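Local coordinates for protein probable dehydrogenase (Bordetella bronchiseptica, PDB 3MOI) that is probably an NAD(P)-dependent dehydrogenase of the GFO/IDH/MocA family, acting on a substrate that is not known, at residues F156-T168 against T201-N213. Sequence-based numbering, arbitrary orientation.
Sequences FLYRPRRPEELDT and TGRLDPKRPTEGN
L157, L166 and T210 meet where two loops of the GFO/IDH/MocA C-terminal domain pack together. Loop 156-168 follows strand 145-153. Segment 201-213 links the antiparallel strands 194-202 and 213-220, with a classic beta bulge at its base, where G212 and N213 both face G202. The tight part packs leucines and a threonine methyl against the R208 side chain. L157 CD1 lies 3.6 Å from T210 CG2. L166 CD1 lies over one face of the R208 guanidinium, 3.6 Å from R208 NE; the arginine chain bends at chi3 (105°). The group's exact placing is uncertain, as R208 NH1 sits too close to L157 O. R208 NH2 is salt-bridged to E270, outside both loops. Y158 OH comes within 2.4 Å of D205 OD2, a doubtfully short bond. D205 OD1 accepts from the backbone N of K207, an Asx turn starting the type I turn 205-208. The looser side runs along exposed P209 and R203, where a water bridges T168 N and P209 O. R203 NH1, its charge facing E211 OE2, stays 4.1 Å from T168 OG1. At its edge T168 OG1 is gripped closely, 2.7 Å from T210 OG1 and donating to E211 OE1 on the syn side, 30° out of the carboxylate plane.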
# COMPACT_ATOMS: atom_id res chain seq x y z
N PHE A 156 2.87 -3.55 17.44
CA PHE A 156 4.14 -4.13 17.81
C PHE A 156 4.87 -3.25 18.80
O PHE A 156 5.37 -3.70 19.84
CB PHE A 156 4.99 -4.33 16.53
CG PHE A 156 6.43 -4.66 16.79
CD1 PHE A 156 6.86 -5.99 16.86
CD2 PHE A 156 7.35 -3.67 16.92
CE1 PHE A 156 8.19 -6.31 17.10
CE2 PHE A 156 8.70 -3.98 17.14
CZ PHE A 156 9.11 -5.31 17.24
N LEU A 157 4.96 -1.97 18.52
CA LEU A 157 5.79 -1.16 19.39
C LEU A 157 5.21 -1.13 20.82
O LEU A 157 5.95 -0.88 21.76
CB LEU A 157 5.94 0.27 18.85
CG LEU A 157 7.11 1.02 19.52
CD1 LEU A 157 8.40 0.43 19.05
CD2 LEU A 157 7.08 2.55 19.27
N TYR A 158 3.91 -1.38 21.00
CA TYR A 158 3.34 -1.28 22.33
C TYR A 158 3.05 -2.64 22.99
O TYR A 158 2.34 -2.68 23.95
CB TYR A 158 2.11 -0.37 22.30
CG TYR A 158 2.52 1.05 21.94
CD1 TYR A 158 2.93 1.96 22.92
CD2 TYR A 158 2.60 1.46 20.62
CE1 TYR A 158 3.36 3.26 22.58
CE2 TYR A 158 3.02 2.73 20.30
CZ TYR A 158 3.39 3.62 21.28
OH TYR A 158 3.79 4.87 20.90
N ARG A 159 3.62 -3.72 22.47
CA ARG A 159 3.63 -4.98 23.19
C ARG A 159 4.70 -4.85 24.27
O ARG A 159 5.55 -3.98 24.20
CB ARG A 159 3.96 -6.13 22.25
CG ARG A 159 3.09 -6.14 21.01
CD ARG A 159 3.20 -7.41 20.23
NE ARG A 159 2.51 -7.24 18.95
CZ ARG A 159 2.87 -7.79 17.78
NH1 ARG A 159 3.92 -8.60 17.68
NH2 ARG A 159 2.15 -7.50 16.70
N PRO A 160 4.63 -5.67 25.31
CA PRO A 160 5.57 -5.55 26.41
C PRO A 160 7.03 -5.88 26.05
O PRO A 160 7.29 -6.96 25.58
CB PRO A 160 5.03 -6.56 27.43
CG PRO A 160 3.58 -6.59 27.18
CD PRO A 160 3.43 -6.43 25.70
N ARG A 161 7.95 -4.96 26.34
CA ARG A 161 9.34 -5.07 25.90
C ARG A 161 10.35 -4.81 26.99
O ARG A 161 10.13 -4.02 27.90
CB ARG A 161 9.60 -4.05 24.81
CG ARG A 161 8.68 -4.12 23.62
CD ARG A 161 9.12 -5.14 22.59
NE ARG A 161 8.10 -5.24 21.55
CZ ARG A 161 7.88 -6.31 20.78
NH1 ARG A 161 8.58 -7.44 20.90
NH2 ARG A 161 6.90 -6.25 19.88
N ARG A 162 11.50 -5.45 26.84
CA ARG A 162 12.65 -5.14 27.65
C ARG A 162 13.26 -3.87 27.08
O ARG A 162 13.11 -3.59 25.88
CB ARG A 162 13.63 -6.32 27.63
CG ARG A 162 13.08 -7.59 28.32
CD ARG A 162 14.13 -8.70 28.44
NE ARG A 162 13.69 -9.88 29.22
CZ ARG A 162 13.07 -10.97 28.73
NH1 ARG A 162 12.75 -11.08 27.43
NH2 ARG A 162 12.77 -11.96 29.55
N PRO A 163 13.94 -3.08 27.91
CA PRO A 163 14.40 -1.78 27.43
C PRO A 163 15.46 -1.83 26.34
O PRO A 163 15.49 -0.95 25.49
CB PRO A 163 14.93 -1.10 28.70
CG PRO A 163 15.42 -2.25 29.55
CD PRO A 163 14.48 -3.41 29.23
N GLU A 164 16.28 -2.86 26.28
CA GLU A 164 17.12 -3.02 25.08
C GLU A 164 16.33 -3.22 23.75
O GLU A 164 16.86 -2.95 22.66
CB GLU A 164 18.11 -4.16 25.25
CG GLU A 164 17.45 -5.55 25.50
CD GLU A 164 17.36 -5.94 27.01
OE1 GLU A 164 17.23 -5.01 27.90
OE2 GLU A 164 17.44 -7.18 27.27
N GLU A 165 15.10 -3.71 23.81
CA GLU A 165 14.32 -3.85 22.58
C GLU A 165 13.79 -2.51 22.03
O GLU A 165 13.22 -2.50 20.92
CB GLU A 165 13.12 -4.75 22.81
CG GLU A 165 13.40 -6.19 23.00
CD GLU A 165 12.11 -6.94 23.31
OE1 GLU A 165 11.71 -6.97 24.48
OE2 GLU A 165 11.47 -7.47 22.37
N LEU A 166 13.91 -1.43 22.81
CA LEU A 166 13.59 -0.04 22.35
C LEU A 166 14.86 0.79 22.05
O LEU A 166 14.87 2.03 22.22
CB LEU A 166 12.69 0.70 23.36
CG LEU A 166 11.47 -0.13 23.80
CD1 LEU A 166 10.73 0.50 24.98
CD2 LEU A 166 10.56 -0.39 22.61
N ASP A 167 15.92 0.08 21.65
CA ASP A 167 17.17 0.67 21.20
C ASP A 167 17.61 -0.01 19.90
O ASP A 167 18.13 -1.15 19.88
CB ASP A 167 18.22 0.50 22.29
CG ASP A 167 19.57 1.18 21.94
OD1 ASP A 167 19.77 1.63 20.79
OD2 ASP A 167 20.45 1.24 22.85
N THR A 168 17.40 0.69 18.82
CA THR A 168 17.81 0.18 17.52
C THR A 168 19.26 -0.31 17.53
O THR A 168 19.56 -1.30 16.91
CB THR A 168 17.63 1.25 16.41
OG1 THR A 168 16.25 1.67 16.38
CG2 THR A 168 18.05 0.69 15.00
N THR A 201 12.04 5.87 7.34
CA THR A 201 11.56 5.28 8.61
C THR A 201 11.18 6.41 9.57
O THR A 201 11.68 7.48 9.44
CB THR A 201 12.65 4.49 9.29
OG1 THR A 201 13.73 5.42 9.51
CG2 THR A 201 13.10 3.32 8.42
N GLY A 202 10.31 6.14 10.53
CA GLY A 202 9.96 7.07 11.60
C GLY A 202 10.07 6.41 12.95
O GLY A 202 10.01 5.15 13.10
N ARG A 203 10.28 7.26 13.95
CA ARG A 203 10.34 6.87 15.36
C ARG A 203 9.42 7.84 16.04
O ARG A 203 9.83 8.71 16.77
CB ARG A 203 11.73 7.09 15.90
CG ARG A 203 12.77 6.21 15.29
CD ARG A 203 14.01 6.28 16.14
NE ARG A 203 14.96 7.19 15.54
CZ ARG A 203 16.23 6.88 15.29
NH1 ARG A 203 16.73 5.67 15.64
NH2 ARG A 203 17.02 7.79 14.67
N LEU A 204 8.15 7.66 15.79
CA LEU A 204 7.20 8.65 16.20
C LEU A 204 6.92 8.78 17.69
O LEU A 204 6.18 9.65 18.08
CB LEU A 204 5.90 8.41 15.43
CG LEU A 204 6.13 8.49 13.91
CD1 LEU A 204 4.82 8.63 13.24
CD2 LEU A 204 7.09 9.64 13.49
N ASP A 205 7.52 7.92 18.52
CA ASP A 205 7.35 8.00 19.97
C ASP A 205 8.74 8.09 20.63
O ASP A 205 9.52 7.12 20.66
CB ASP A 205 6.56 6.78 20.47
CG ASP A 205 6.23 6.82 21.97
OD1 ASP A 205 6.80 7.64 22.74
OD2 ASP A 205 5.39 5.99 22.37
N PRO A 206 9.05 9.26 21.17
CA PRO A 206 10.35 9.45 21.79
C PRO A 206 10.50 8.74 23.10
O PRO A 206 11.63 8.58 23.54
CB PRO A 206 10.42 10.97 22.00
CG PRO A 206 9.00 11.44 22.04
CD PRO A 206 8.22 10.48 21.15
N LYS A 207 9.41 8.31 23.74
CA LYS A 207 9.55 7.45 24.95
C LYS A 207 9.97 6.02 24.60
O LYS A 207 10.42 5.26 25.44
CB LYS A 207 8.25 7.38 25.77
CG LYS A 207 7.72 8.74 26.32
CD LYS A 207 6.22 8.55 26.80
CE LYS A 207 5.54 9.83 27.36
NZ LYS A 207 6.23 10.32 28.55
N ARG A 208 9.77 5.66 23.34
CA ARG A 208 10.13 4.33 22.87
C ARG A 208 10.88 4.48 21.55
O ARG A 208 10.38 4.11 20.52
CB ARG A 208 8.87 3.46 22.69
CG ARG A 208 7.85 3.54 23.82
CD ARG A 208 6.90 2.35 23.78
NE ARG A 208 7.25 1.42 24.85
CZ ARG A 208 7.08 0.10 24.83
NH1 ARG A 208 6.54 -0.52 23.79
NH2 ARG A 208 7.45 -0.60 25.87
N PRO A 209 12.12 4.96 21.61
CA PRO A 209 12.74 5.60 20.46
C PRO A 209 13.45 4.65 19.54
O PRO A 209 14.64 4.76 19.32
CB PRO A 209 13.73 6.59 21.11
CG PRO A 209 14.12 5.96 22.34
CD PRO A 209 13.03 4.97 22.76
N THR A 210 12.70 3.71 18.99
CA THR A 210 13.21 2.88 17.97
C THR A 210 12.24 3.03 16.80
O THR A 210 11.23 3.67 16.91
CB THR A 210 13.34 1.42 18.42
OG1 THR A 210 13.96 0.65 17.36
CG2 THR A 210 11.99 0.83 18.77
N GLU A 211 12.56 2.44 15.66
CA GLU A 211 11.74 2.61 14.51
C GLU A 211 10.42 1.90 14.72
O GLU A 211 10.38 0.73 15.01
CB GLU A 211 12.45 2.04 13.27
CG GLU A 211 13.58 2.92 12.74
CD GLU A 211 14.90 2.78 13.47
OE1 GLU A 211 15.07 1.75 14.15
OE2 GLU A 211 15.77 3.72 13.37
N GLY A 212 9.33 2.63 14.58
CA GLY A 212 8.02 2.04 14.53
C GLY A 212 7.29 2.04 13.20
O GLY A 212 6.33 1.28 13.06
N ASN A 213 7.70 2.86 12.22
CA ASN A 213 7.11 2.75 10.86
C ASN A 213 8.07 2.89 9.72
O ASN A 213 9.09 3.58 9.79
CB ASN A 213 5.99 3.75 10.66
CG ASN A 213 6.49 5.23 10.74
OD1 ASN A 213 7.05 5.64 11.72
ND2 ASN A 213 6.24 5.98 9.72
O HOH W 1 16.82 3.36 18.95